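Long-range contacts in Exo-1,3/1,4-beta-glucanase (Pseudoalteromonas sp., PDB 3USZ), which probably hydrolyses beta-1,3- and beta-1,4-linked glucans from the chain end as a glycoside hydrolase of family 3: residues T146-A151 with A383-T388; G154-F159 with S208-T213; T477-V482 with K519-P524; V560-L565 with T572-T577; Q37-M42 with S345-A350. One frame throughout, in Å; residues are numbered along the deposited sequence.

Contact 1: T146-A151 with A383-T388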
# COMPACT_ATOMS: atom_id res chain seq x y z
N THR A 146 -8.89 -4.46 -7.34
CA THR A 146 -8.49 -4.91 -6.01
C THR A 146 -9.69 -5.45 -5.23
O THR A 146 -9.57 -6.47 -4.54
CB THR A 146 -7.78 -3.78 -5.21
OG1 THR A 146 -6.57 -3.40 -5.88
CG2 THR A 146 -7.45 -4.23 -3.81
N ALA A 147 -10.84 -4.79 -5.34
CA ALA A 147 -12.04 -5.27 -4.66
C ALA A 147 -12.41 -6.68 -5.13
O ALA A 147 -12.75 -7.54 -4.33
CB ALA A 147 -13.21 -4.32 -4.88
N LYS A 148 -12.32 -6.92 -6.44
CA LYS A 148 -12.62 -8.24 -6.99
C LYS A 148 -11.67 -9.34 -6.49
O LYS A 148 -12.12 -10.40 -6.09
CB LYS A 148 -12.68 -8.19 -8.52
CG LYS A 148 -14.02 -7.61 -9.01
CD LYS A 148 -13.92 -6.98 -10.40
CE LYS A 148 -13.83 -8.03 -11.49
NZ LYS A 148 -13.59 -7.40 -12.82
N GLU A 149 -10.37 -9.06 -6.47
CA GLU A 149 -9.40 -10.05 -6.01
C GLU A 149 -9.58 -10.34 -4.51
O GLU A 149 -9.39 -11.48 -4.06
CB GLU A 149 -7.96 -9.61 -6.33
CG GLU A 149 -7.76 -9.26 -7.81
CD GLU A 149 -6.43 -9.72 -8.40
OE1 GLU A 149 -5.57 -10.24 -7.66
OE2 GLU A 149 -6.25 -9.56 -9.62
N VAL A 150 -9.94 -9.32 -3.75
CA VAL A 150 -10.25 -9.51 -2.34
C VAL A 150 -11.53 -10.34 -2.16
O VAL A 150 -11.56 -11.30 -1.38
CB VAL A 150 -10.33 -8.16 -1.58
CG1 VAL A 150 -10.88 -8.36 -0.17
CG2 VAL A 150 -8.93 -7.52 -1.53
N ALA A 151 -12.58 -10.00 -2.91
CA ALA A 151 -13.83 -10.76 -2.87
C ALA A 151 -13.64 -12.25 -3.19
O ALA A 151 -14.30 -13.11 -2.60
CB ALA A 151 -14.84 -10.14 -3.83
N ALA A 383 -6.49 -12.31 -12.35
CA ALA A 383 -7.12 -12.24 -13.67
C ALA A 383 -6.26 -11.56 -14.73
O ALA A 383 -5.58 -10.56 -14.46
CB ALA A 383 -8.47 -11.53 -13.57
N ALA A 384 -6.33 -12.07 -15.95
CA ALA A 384 -5.60 -11.51 -17.08
C ALA A 384 -5.95 -10.03 -17.30
O ALA A 384 -5.07 -9.21 -17.57
CB ALA A 384 -5.88 -12.32 -18.35
N GLU A 385 -7.23 -9.71 -17.17
CA GLU A 385 -7.70 -8.33 -17.32
C GLU A 385 -7.02 -7.40 -16.30
O GLU A 385 -6.68 -6.26 -16.61
CB GLU A 385 -9.22 -8.31 -17.13
CG GLU A 385 -9.92 -7.06 -17.64
CD GLU A 385 -11.41 -7.11 -17.40
OE1 GLU A 385 -11.86 -7.95 -16.59
OE2 GLU A 385 -12.14 -6.30 -18.02
N HIS A 386 -6.81 -7.91 -15.08
CA HIS A 386 -6.12 -7.15 -14.04
C HIS A 386 -4.61 -7.04 -14.29
O HIS A 386 -4.00 -6.04 -13.96
CB HIS A 386 -6.37 -7.80 -12.67
CG HIS A 386 -7.81 -7.86 -12.29
ND1 HIS A 386 -8.26 -8.56 -11.19
CD2 HIS A 386 -8.91 -7.33 -12.87
CE1 HIS A 386 -9.57 -8.44 -11.11
NE2 HIS A 386 -9.99 -7.70 -12.12
N ARG A 387 -4.01 -8.07 -14.87
CA ARG A 387 -2.58 -7.98 -15.17
C ARG A 387 -2.33 -7.01 -16.32
O ARG A 387 -1.34 -6.29 -16.33
CB ARG A 387 -1.99 -9.37 -15.45
CG ARG A 387 -2.13 -10.30 -14.26
CD ARG A 387 -1.43 -11.64 -14.47
NE ARG A 387 -1.59 -12.49 -13.30
CZ ARG A 387 -0.79 -12.47 -12.24
NH1 ARG A 387 0.27 -11.66 -12.22
NH2 ARG A 387 -1.03 -13.27 -11.21
N THR A 388 -3.26 -6.97 -17.28
CA THR A 388 -3.24 -5.95 -18.32
C THR A 388 -3.32 -4.53 -17.74
O THR A 388 -2.62 -3.62 -18.20
CB THR A 388 -4.40 -6.17 -19.31
OG1 THR A 388 -4.22 -7.43 -19.98
CG2 THR A 388 -4.45 -5.07 -20.35
O HOH W 1 -12.05 -5.43 -12.58

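Contact 2: G154-F159 with S208-T213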
# COMPACT_ATOMS: atom_id res chain seq x y z
N GLY A 154 -13.10 -14.40 -0.25
CA GLY A 154 -14.16 -14.43 0.75
C GLY A 154 -13.99 -13.36 1.83
O GLY A 154 -14.50 -13.51 2.94
N ILE A 155 -13.29 -12.29 1.48
CA ILE A 155 -12.97 -11.22 2.44
C ILE A 155 -13.78 -9.97 2.10
O ILE A 155 -13.88 -9.59 0.94
CB ILE A 155 -11.44 -10.94 2.43
CG1 ILE A 155 -10.70 -12.13 3.03
CG2 ILE A 155 -11.10 -9.64 3.19
CD1 ILE A 155 -9.16 -12.08 2.84
N GLU A 156 -14.38 -9.34 3.12
CA GLU A 156 -15.32 -8.24 2.89
C GLU A 156 -14.71 -6.86 3.06
O GLU A 156 -15.28 -5.86 2.64
CB GLU A 156 -16.52 -8.32 3.85
CG GLU A 156 -17.35 -9.58 3.75
CD GLU A 156 -16.94 -10.64 4.75
OE1 GLU A 156 -15.84 -10.49 5.34
OE2 GLU A 156 -17.72 -11.60 4.94
N TRP A 157 -13.55 -6.82 3.70
CA TRP A 157 -13.01 -5.56 4.20
C TRP A 157 -11.51 -5.48 3.86
O TRP A 157 -10.73 -6.34 4.25
CB TRP A 157 -13.28 -5.49 5.71
CG TRP A 157 -12.65 -4.34 6.50
CD1 TRP A 157 -12.16 -3.16 6.01
CD2 TRP A 157 -12.45 -4.31 7.92
NE1 TRP A 157 -11.66 -2.39 7.05
CE2 TRP A 157 -11.82 -3.08 8.23
CE3 TRP A 157 -12.73 -5.20 8.97
CZ2 TRP A 157 -11.48 -2.72 9.53
CZ3 TRP A 157 -12.39 -4.85 10.25
CH2 TRP A 157 -11.77 -3.62 10.53
N SER A 158 -11.13 -4.46 3.09
CA SER A 158 -9.72 -4.29 2.71
C SER A 158 -9.13 -2.95 3.15
O SER A 158 -9.81 -1.92 3.12
CB SER A 158 -9.57 -4.44 1.20
OG SER A 158 -10.30 -3.44 0.53
N PHE A 159 -7.86 -2.96 3.55
CA PHE A 159 -7.21 -1.73 4.01
C PHE A 159 -6.51 -1.05 2.84
O PHE A 159 -5.48 -1.54 2.37
CB PHE A 159 -6.19 -2.01 5.14
CG PHE A 159 -6.70 -2.90 6.24
CD1 PHE A 159 -5.81 -3.64 6.99
CD2 PHE A 159 -8.06 -2.99 6.53
CE1 PHE A 159 -6.26 -4.47 8.01
CE2 PHE A 159 -8.51 -3.82 7.55
CZ PHE A 159 -7.62 -4.56 8.28
N SER A 208 -19.48 -6.73 -5.63
CA SER A 208 -18.09 -7.06 -5.34
C SER A 208 -17.38 -5.93 -4.57
O SER A 208 -16.25 -6.11 -4.11
CB SER A 208 -17.33 -7.42 -6.63
OG SER A 208 -17.19 -6.30 -7.48
N ASN A 209 -18.04 -4.79 -4.43
CA ASN A 209 -17.49 -3.68 -3.64
C ASN A 209 -17.16 -4.12 -2.22
O ASN A 209 -17.91 -4.90 -1.63
CB ASN A 209 -18.43 -2.48 -3.62
CG ASN A 209 -18.63 -1.88 -5.00
OD1 ASN A 209 -17.85 -2.16 -5.92
ND2 ASN A 209 -19.67 -1.07 -5.16
N ARG A 210 -16.03 -3.64 -1.70
CA ARG A 210 -15.60 -3.99 -0.34
C ARG A 210 -15.73 -2.80 0.61
O ARG A 210 -15.84 -1.65 0.17
CB ARG A 210 -14.13 -4.46 -0.34
CG ARG A 210 -13.76 -5.57 -1.35
CD ARG A 210 -14.40 -6.93 -1.02
NE ARG A 210 -15.75 -7.03 -1.56
CZ ARG A 210 -16.61 -8.02 -1.32
NH1 ARG A 210 -17.82 -8.00 -1.86
NH2 ARG A 210 -16.26 -9.03 -0.54
N ILE A 211 -15.70 -3.06 1.91
CA ILE A 211 -15.52 -2.01 2.91
C ILE A 211 -14.05 -1.57 2.84
O ILE A 211 -13.17 -2.41 2.82
CB ILE A 211 -15.86 -2.54 4.33
CG1 ILE A 211 -17.34 -2.91 4.44
CG2 ILE A 211 -15.52 -1.52 5.39
CD1 ILE A 211 -17.68 -3.78 5.66
N ALA A 212 -13.79 -0.27 2.78
CA ALA A 212 -12.41 0.22 2.72
C ALA A 212 -11.93 0.91 4.00
O ALA A 212 -12.73 1.41 4.79
CB ALA A 212 -12.22 1.16 1.52
N THR A 213 -10.61 0.95 4.18
CA THR A 213 -9.97 1.64 5.29
C THR A 213 -8.86 2.56 4.79
O THR A 213 -7.89 2.10 4.19
CB THR A 213 -9.32 0.64 6.27
OG1 THR A 213 -10.32 -0.17 6.87
CG2 THR A 213 -8.55 1.39 7.37

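Contact 3: T477-V482 with K519-P524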
# COMPACT_ATOMS: atom_id res chain seq x y z
N THR A 477 29.36 -13.53 -24.48
CA THR A 477 30.14 -14.15 -25.54
C THR A 477 30.30 -13.19 -26.70
O THR A 477 31.40 -12.73 -26.99
CB THR A 477 29.50 -15.46 -26.03
OG1 THR A 477 29.57 -16.45 -24.99
CG2 THR A 477 30.22 -15.99 -27.26
N SER A 478 29.19 -12.87 -27.37
CA SER A 478 29.17 -11.83 -28.39
C SER A 478 28.93 -10.47 -27.74
O SER A 478 27.99 -10.32 -26.96
CB SER A 478 28.06 -12.10 -29.41
OG SER A 478 28.00 -13.48 -29.76
N LYS A 479 29.77 -9.50 -28.07
CA LYS A 479 29.64 -8.15 -27.50
C LYS A 479 28.33 -7.51 -27.95
O LYS A 479 28.06 -7.40 -29.15
CB LYS A 479 30.84 -7.28 -27.88
CG LYS A 479 30.72 -5.84 -27.44
CD LYS A 479 32.00 -5.04 -27.71
CE LYS A 479 33.06 -5.30 -26.64
NZ LYS A 479 34.12 -4.25 -26.60
N PRO A 480 27.50 -7.08 -26.99
CA PRO A 480 26.16 -6.58 -27.33
C PRO A 480 26.21 -5.16 -27.88
O PRO A 480 27.20 -4.46 -27.66
CB PRO A 480 25.45 -6.57 -25.98
CG PRO A 480 26.54 -6.28 -24.99
CD PRO A 480 27.80 -6.95 -25.55
N ASP A 481 25.16 -4.76 -28.59
CA ASP A 481 24.93 -3.37 -29.00
C ASP A 481 24.62 -2.45 -27.82
O ASP A 481 24.94 -1.26 -27.84
CB ASP A 481 23.75 -3.31 -29.97
CG ASP A 481 23.93 -4.23 -31.16
OD1 ASP A 481 25.09 -4.44 -31.56
OD2 ASP A 481 22.92 -4.73 -31.69
N VAL A 482 23.95 -2.99 -26.81
CA VAL A 482 23.56 -2.21 -25.65
C VAL A 482 23.41 -3.14 -24.45
O VAL A 482 23.08 -4.31 -24.62
CB VAL A 482 22.25 -1.41 -25.92
CG1 VAL A 482 21.09 -2.35 -26.21
CG2 VAL A 482 21.92 -0.47 -24.75
N LYS A 519 31.09 0.21 -19.19
CA LYS A 519 31.55 1.44 -19.85
C LYS A 519 32.99 1.32 -20.35
O LYS A 519 33.30 1.75 -21.46
CB LYS A 519 31.42 2.68 -18.96
CG LYS A 519 29.98 3.12 -18.68
CD LYS A 519 29.07 2.97 -19.90
CE LYS A 519 29.36 3.96 -21.01
NZ LYS A 519 28.70 3.52 -22.28
N ALA A 520 33.86 0.75 -19.53
CA ALA A 520 35.26 0.52 -19.90
C ALA A 520 35.40 -0.36 -21.15
O ALA A 520 36.44 -0.35 -21.81
CB ALA A 520 36.02 -0.10 -18.74
N ASP A 521 34.36 -1.12 -21.46
CA ASP A 521 34.35 -1.97 -22.63
C ASP A 521 33.65 -1.25 -23.77
O ASP A 521 33.33 -1.86 -24.79
CB ASP A 521 33.60 -3.26 -22.32
CG ASP A 521 34.32 -4.49 -22.82
OD1 ASP A 521 35.17 -4.35 -23.73
OD2 ASP A 521 34.03 -5.59 -22.31
N ASN A 522 33.39 0.04 -23.57
CA ASN A 522 32.74 0.85 -24.59
C ASN A 522 31.35 0.32 -24.98
O ASN A 522 30.93 0.47 -26.12
CB ASN A 522 33.64 0.94 -25.84
CG ASN A 522 33.19 2.02 -26.82
OD1 ASN A 522 32.62 3.04 -26.43
ND2 ASN A 522 33.45 1.79 -28.10
N ILE A 523 30.66 -0.32 -24.04
CA ILE A 523 29.31 -0.79 -24.28
C ILE A 523 28.34 0.26 -23.76
O ILE A 523 28.45 0.69 -22.62
CB ILE A 523 29.02 -2.13 -23.55
CG1 ILE A 523 29.90 -3.25 -24.12
CG2 ILE A 523 27.54 -2.50 -23.67
CD1 ILE A 523 29.89 -4.49 -23.27
N PRO A 524 27.40 0.70 -24.61
CA PRO A 524 26.37 1.65 -24.18
C PRO A 524 25.47 1.06 -23.08
O PRO A 524 25.13 -0.12 -23.14
CB PRO A 524 25.57 1.90 -25.46
CG PRO A 524 26.48 1.47 -26.58
CD PRO A 524 27.27 0.34 -26.03

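Contact 4: V560-L565 with T572-T577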
# COMPACT_ATOMS: atom_id res chain seq x y z
N VAL A 560 8.04 -2.63 -18.66
CA VAL A 560 9.33 -1.99 -18.89
C VAL A 560 9.75 -2.11 -20.36
O VAL A 560 10.11 -1.11 -21.01
CB VAL A 560 10.43 -2.56 -17.96
CG1 VAL A 560 11.80 -1.98 -18.32
CG2 VAL A 560 10.10 -2.28 -16.50
N ALA A 561 9.68 -3.33 -20.90
CA ALA A 561 9.98 -3.57 -22.31
C ALA A 561 9.08 -2.75 -23.22
O ALA A 561 9.55 -2.25 -24.25
CB ALA A 561 9.85 -5.07 -22.64
N ASP A 562 7.81 -2.61 -22.85
CA ASP A 562 6.84 -1.85 -23.64
C ASP A 562 7.33 -0.42 -23.94
O ASP A 562 7.05 0.14 -25.00
CB ASP A 562 5.50 -1.72 -22.90
CG ASP A 562 4.70 -3.00 -22.89
OD1 ASP A 562 5.02 -3.93 -23.67
OD2 ASP A 562 3.72 -3.07 -22.10
N VAL A 563 8.05 0.17 -22.99
CA VAL A 563 8.48 1.55 -23.14
C VAL A 563 9.91 1.67 -23.69
O VAL A 563 10.16 2.48 -24.58
CB VAL A 563 8.35 2.33 -21.81
CG1 VAL A 563 8.93 3.74 -21.95
CG2 VAL A 563 6.89 2.38 -21.35
N LEU A 564 10.82 0.85 -23.19
CA LEU A 564 12.23 0.97 -23.55
C LEU A 564 12.52 0.48 -24.97
O LEU A 564 13.50 0.93 -25.58
CB LEU A 564 13.15 0.21 -22.59
CG LEU A 564 13.14 0.34 -21.06
CD1 LEU A 564 14.51 -0.02 -20.48
CD2 LEU A 564 12.69 1.70 -20.58
N LEU A 565 11.72 -0.45 -25.48
CA LEU A 565 11.98 -1.06 -26.80
C LEU A 565 11.06 -0.50 -27.88
O LEU A 565 9.91 -0.14 -27.61
CB LEU A 565 11.80 -2.58 -26.75
CG LEU A 565 12.62 -3.46 -25.80
CD1 LEU A 565 12.26 -4.93 -25.99
CD2 LEU A 565 14.12 -3.27 -26.00
N THR A 572 8.54 3.68 -32.22
CA THR A 572 8.21 3.81 -30.81
C THR A 572 6.86 3.17 -30.56
O THR A 572 5.92 3.40 -31.32
CB THR A 572 8.18 5.30 -30.41
OG1 THR A 572 9.49 5.86 -30.54
CG2 THR A 572 7.73 5.46 -28.97
N GLN A 573 6.75 2.34 -29.52
CA GLN A 573 5.45 1.75 -29.19
C GLN A 573 4.75 2.51 -28.06
O GLN A 573 3.57 2.83 -28.14
CB GLN A 573 5.54 0.25 -28.89
CG GLN A 573 6.79 -0.20 -28.15
CD GLN A 573 6.78 -1.69 -27.82
OE1 GLN A 573 5.78 -2.39 -28.04
NE2 GLN A 573 7.88 -2.18 -27.28
N PHE A 574 5.51 2.79 -27.01
CA PHE A 574 5.02 3.60 -25.91
C PHE A 574 6.12 4.58 -25.52
O PHE A 574 7.29 4.20 -25.45
CB PHE A 574 4.68 2.72 -24.71
CG PHE A 574 3.46 1.84 -24.92
CD1 PHE A 574 2.20 2.31 -24.60
CD2 PHE A 574 3.60 0.55 -25.40
CE1 PHE A 574 1.08 1.50 -24.78
CE2 PHE A 574 2.49 -0.27 -25.57
CZ PHE A 574 1.23 0.21 -25.27
N ASP A 575 5.74 5.83 -25.28
CA ASP A 575 6.68 6.84 -24.81
C ASP A 575 6.54 6.93 -23.29
O ASP A 575 5.55 6.47 -22.73
CB ASP A 575 6.34 8.20 -25.44
CG ASP A 575 7.51 9.19 -25.40
OD1 ASP A 575 8.47 9.01 -24.63
OD2 ASP A 575 7.44 10.19 -26.15
N PHE A 576 7.54 7.51 -22.63
CA PHE A 576 7.45 7.79 -21.21
C PHE A 576 6.38 8.86 -20.97
O PHE A 576 6.21 9.76 -21.79
CB PHE A 576 8.80 8.29 -20.69
CG PHE A 576 9.83 7.21 -20.52
CD1 PHE A 576 10.64 6.83 -21.58
CD2 PHE A 576 10.00 6.59 -19.29
CE1 PHE A 576 11.60 5.85 -21.42
CE2 PHE A 576 10.96 5.60 -19.13
CZ PHE A 576 11.76 5.23 -20.19
N THR A 577 5.67 8.75 -19.85
CA THR A 577 4.67 9.73 -19.47
C THR A 577 4.80 10.13 -18.00
O THR A 577 4.28 11.17 -17.58
CB THR A 577 3.22 9.22 -19.72
OG1 THR A 577 3.09 7.90 -19.19
CG2 THR A 577 2.90 9.20 -21.21
O HOH W 2 4.14 -3.99 -26.30
O HOH W 3 8.74 2.31 -27.26

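Contact 5: Q37-M42 with S345-A350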
# COMPACT_ATOMS: atom_id res chain seq x y z
N GLN A 37 -21.62 -8.48 24.67
CA GLN A 37 -21.85 -8.57 23.24
C GLN A 37 -21.35 -7.32 22.53
O GLN A 37 -20.82 -7.41 21.42
CB GLN A 37 -23.33 -8.83 22.94
CG GLN A 37 -23.77 -10.20 23.44
CD GLN A 37 -25.27 -10.31 23.66
OE1 GLN A 37 -25.99 -9.32 23.59
NE2 GLN A 37 -25.74 -11.52 23.93
N LYS A 38 -21.48 -6.17 23.18
CA LYS A 38 -20.98 -4.92 22.61
C LYS A 38 -19.46 -4.92 22.47
O LYS A 38 -18.92 -4.58 21.42
CB LYS A 38 -21.44 -3.72 23.44
CG LYS A 38 -22.93 -3.40 23.30
CD LYS A 38 -23.37 -2.37 24.33
CE LYS A 38 -24.89 -2.22 24.37
NZ LYS A 38 -25.28 -1.03 25.19
N VAL A 39 -18.77 -5.30 23.54
CA VAL A 39 -17.31 -5.35 23.52
C VAL A 39 -16.78 -6.37 22.50
O VAL A 39 -15.74 -6.15 21.88
CB VAL A 39 -16.76 -5.62 24.93
CG1 VAL A 39 -15.26 -5.82 24.89
CG2 VAL A 39 -17.14 -4.47 25.88
N ALA A 40 -17.49 -7.48 22.33
CA ALA A 40 -17.08 -8.50 21.37
C ALA A 40 -16.97 -7.90 19.97
O ALA A 40 -16.04 -8.20 19.23
CB ALA A 40 -18.06 -9.67 21.38
N GLN A 41 -17.91 -7.02 19.63
CA GLN A 41 -17.92 -6.38 18.32
C GLN A 41 -16.67 -5.53 18.07
O GLN A 41 -16.30 -5.31 16.92
CB GLN A 41 -19.16 -5.50 18.15
CG GLN A 41 -20.46 -6.27 17.90
CD GLN A 41 -20.40 -7.12 16.64
OE1 GLN A 41 -20.16 -6.62 15.54
NE2 GLN A 41 -20.59 -8.42 16.80
N MET A 42 -16.05 -5.07 19.15
CA MET A 42 -14.94 -4.12 19.08
C MET A 42 -13.57 -4.78 19.03
O MET A 42 -12.56 -4.10 18.88
CB MET A 42 -14.97 -3.15 20.28
CG MET A 42 -16.26 -2.37 20.44
SD MET A 42 -16.31 -1.35 21.95
CE MET A 42 -14.91 -0.23 21.73
N SER A 345 -21.67 4.88 26.87
CA SER A 345 -21.92 5.69 25.68
C SER A 345 -20.78 5.55 24.67
O SER A 345 -21.02 5.63 23.47
CB SER A 345 -22.15 7.16 26.04
OG SER A 345 -20.97 7.75 26.58
N ARG A 346 -19.55 5.36 25.16
CA ARG A 346 -18.40 5.21 24.27
C ARG A 346 -18.49 3.89 23.50
O ARG A 346 -18.37 3.87 22.27
CB ARG A 346 -17.06 5.32 25.04
CG ARG A 346 -15.78 5.07 24.20
CD ARG A 346 -15.38 6.26 23.31
NE ARG A 346 -16.08 6.28 22.02
CZ ARG A 346 -15.69 5.61 20.93
NH1 ARG A 346 -14.60 4.87 20.96
NH2 ARG A 346 -16.40 5.69 19.81
N ILE A 347 -18.73 2.79 24.22
CA ILE A 347 -18.93 1.47 23.62
C ILE A 347 -20.08 1.48 22.61
O ILE A 347 -20.01 0.88 21.54
CB ILE A 347 -19.27 0.44 24.72
CG1 ILE A 347 -18.16 0.38 25.78
CG2 ILE A 347 -19.50 -0.93 24.13
CD1 ILE A 347 -16.84 -0.15 25.25
N ASN A 348 -21.17 2.15 22.98
CA ASN A 348 -22.34 2.25 22.09
C ASN A 348 -21.98 2.94 20.78
O ASN A 348 -22.38 2.49 19.70
CB ASN A 348 -23.48 3.05 22.75
CG ASN A 348 -24.23 2.26 23.81
OD1 ASN A 348 -24.08 1.04 23.94
ND2 ASN A 348 -25.07 2.96 24.57
N ASP A 349 -21.23 4.04 20.87
CA ASP A 349 -20.82 4.78 19.69
C ASP A 349 -19.89 3.97 18.79
O ASP A 349 -20.05 4.00 17.57
CB ASP A 349 -20.14 6.08 20.08
CG ASP A 349 -19.88 6.98 18.88
OD1 ASP A 349 -20.86 7.29 18.15
OD2 ASP A 349 -18.71 7.35 18.66
N ALA A 350 -18.93 3.27 19.38
CA ALA A 350 -18.02 2.38 18.63
C ALA A 350 -18.78 1.31 17.85
O ALA A 350 -18.53 1.09 16.67
CB ALA A 350 -17.02 1.71 19.57

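Contact 1: T146-A151 with A383-T388
A383, the N-cap residue of helix 384-397, meets E149 first: its backbone N lies 3.9 Å from E149 OE2, and its CB packs on one face of the H386 imidazole, toward the rim of the ring. Two residues on, E385 reaches back and carries OE1 to 4.2 Å from K148 NZ; that is an attraction between opposite charges beyond salt-bridge range. H386 is the centre of the contact. Its ND1 donates to E149 OE2 over 2.7 Å with an N-H...O angle of 160°. The acceptor lies in the ring plane and offers its anti lone pair, and carboxylate and imidazole are nearly coplanar, 28° apart. At the other end of the ring, K148 CE and NZ come to the edge, and one water lies between K148 NZ and H386 NE2, 3.1 Å from the latter. The ND1 bond, with the water near NE2, probably limits the turning of the ring. T122 OG1 also bonds to E149 OE2, while K148 makes a cation-pi contact with W380. The local helix axes stay 11.3 Å apart at 144°, too far for backbone packing, so long side chains bridge the gap. The contact thus joins helix 136-151, which precedes strand 157-162 of the N-terminal domain, to helix 384-397, which leads into strand 399-403 of the second sheet.

Contact 2: G154-F159 with S208-T213
Parallel pairing of two neighbouring strands, with W157, S158 and F159 opposite I211, A212 and T213, forms this buried contact in the sheet of the (alpha/beta)8-barrel domain. The strand axes lie 4.8 Å apart and diverge by 21°. E156 O accepts from I211 N, S158 N donates to I211 O at 2.9 Å, and the return bond from T213 N to S158 O is weak. W157, I211, F159 and T213 share one face. There the W157 indole, turned away from its own main-chain nitrogen (chi1 173°), reaches obliquely across to the neighbouring strand, where NE1 donates to T213 OG1 over 2.6 Å; the bond is nearly straight, 169°, and the hydroxyl lies in the indole plane. I211 CG2 touches W157 CD1 at 3.8 Å, and F159 CE2 sits over one indole face toward its rim. Before the strands begin, R210 folds back through bends at chi2 and chi3 so that NH2 donates to I155 O at 2.9 Å. That oxygen is in the guanidinium plane, although the donor stands above the carbonyl plane. R210 NE bonds to S208 O at 2.8 Å, and NH1 forms a salt bridge with E374, as E156 does with R372. The guanidinium therefore ties the two strand entries together with its charge matched by E374, whereas S158 OG is buried without a partner in the model, a likely energetic cost.

Contact 3: T477-V482 with K519-P524
K479 NZ grips D521 twice, with a salt bridge to OD1 at 3.1 Å and a hydrogen bond to the backbone O of D521, also at 3.1 Å. The ammonium stands above the carboxylate plane, 62° out of it, but only 17° from the plane of the carbonyl. A chi1 of 175° sends the K479 chain off beside its carbonyl carbon, and a bend at chi3 brings NZ across. Y476 OH bonds to D521 OD2, the other oxygen. An asparagine in place of D521 would probably leave the K479 ammonium without its charged mate while the backbone oxygen still held it. Inward, P480 CD rests on I523 CD1 at 4.0 Å, and D481 O lies 3.4 Å from P524 CD. V482 CG2 is 3.6 Å from P524 O. N522, at positive phi, closes helix 510-520 as the C-prime residue of a Schellman motif. The chemistry is thus an ion pair on the more exposed side over prolines and aliphatic carbons, joining the helix end to the entry of strand 482-488 as strand 525-530 begins.

Contact 4: V560-L565 with T572-T577
V563 is the bump of this contact, and its two methyls part between two phenylalanines. CG1, which chi1 (175°) sets opposite the main-chain nitrogen, presses over the centre of the F576 ring, 3.5 Å from its centroid and 14° off the normal, a clear CH-pi contact. CG2 turns the other way, to 4.0 Å from F574 CB. L564 CD2 adds a second methyl beside F576, reaching its CZ at 3.7 Å; it meets the ring obliquely, from the same side as V563 CG1. F574 lies along the helix wall instead: its CD2 is 3.9 Å from D562 CB, and D562 O meets the ring at its edge. Q573 fills the notch at the helix end. Its chain runs out extended beyond CG, and NE2 donates to L565 O at 2.9 Å from above the carbonyl plane, 60° out of it. One water bridges D562 OD1 and Q573 OE1; another accepts from Q573 N at 3.0 Å and lies close to L565 O. Q460 also binds both D562 OD1 and Q573 NE2, while D562 OD2 forms salt bridges with R391 and R395. Y612 meets F576 with its ring nearly perpendicular. L564 and F576 both also touch V548 of strand 546-551. The arrangement is a helix with the loop that follows it folded back along its side, within the alpha/beta sheet domain characteristic of the second domain of family 3 glycoside hydrolases.

Contact 5: Q37-M42 with S345-A350
K38 NZ donates to N348 OD1 over 2.7 Å, the shortest polar bond here, and it meets a lone pair in the amide carbonyl plane at a C=O...N angle of 139°. It spans two helices of the (alpha/beta)8-barrel domain, 35-41 near its start and 344-361 near its end. Their short axes approach to 9.5 Å and run 52° apart, an oblique packing of helix on helix. K38 stays extended beyond CG, so its aliphatic part crosses I347 obliquely before the ammonium reaches N348, and CB lies 3.5 Å from I347 CG2. With an alanine here, N348 OD1 would probably be left without its lysine donor and the space taken by the extended chain unfilled. I347 itself is modelled in two conformers, so details of its methyl contacts hold for one of them. In that copy, I347 CD1 reaches V39 CG2 at 4.4 Å. The V39 side chain also leans on Y330 and T333 of helix 326-339, and I347 touches V337 of the same helix, which makes this a three-helix junction. Farther along, M42 crosses I347 at about a right angle. A350 carries its methyl toward M42, whose chain bends at chi3 (60°). That turn sets the terminal methyl, M42 CE, 3.6 Å from A350 CB.

In the fold
Contacts 2 and 5 belong to the N-terminal barrel domain, contacts 3 and 4 to the second sheet domain, and contact 1 ties a helix of the first to the helix leading into the second. Contacts 1 and 2 touch directly, V150 CG1 lying 3.4 Å from I155 O. Contact 2 is nested in sequence within the loops closed by contact 1 and contact 5, whose centre is about 21 Å from its own. Contacts 3 and 4 have centres about 22 Å apart; contacts 3 and 5, with centres about 68 Å apart, mark far ends of the molecule. All five lie away from the metal sites, though the K38 side chain is about 12 Å from a bound sodium ion.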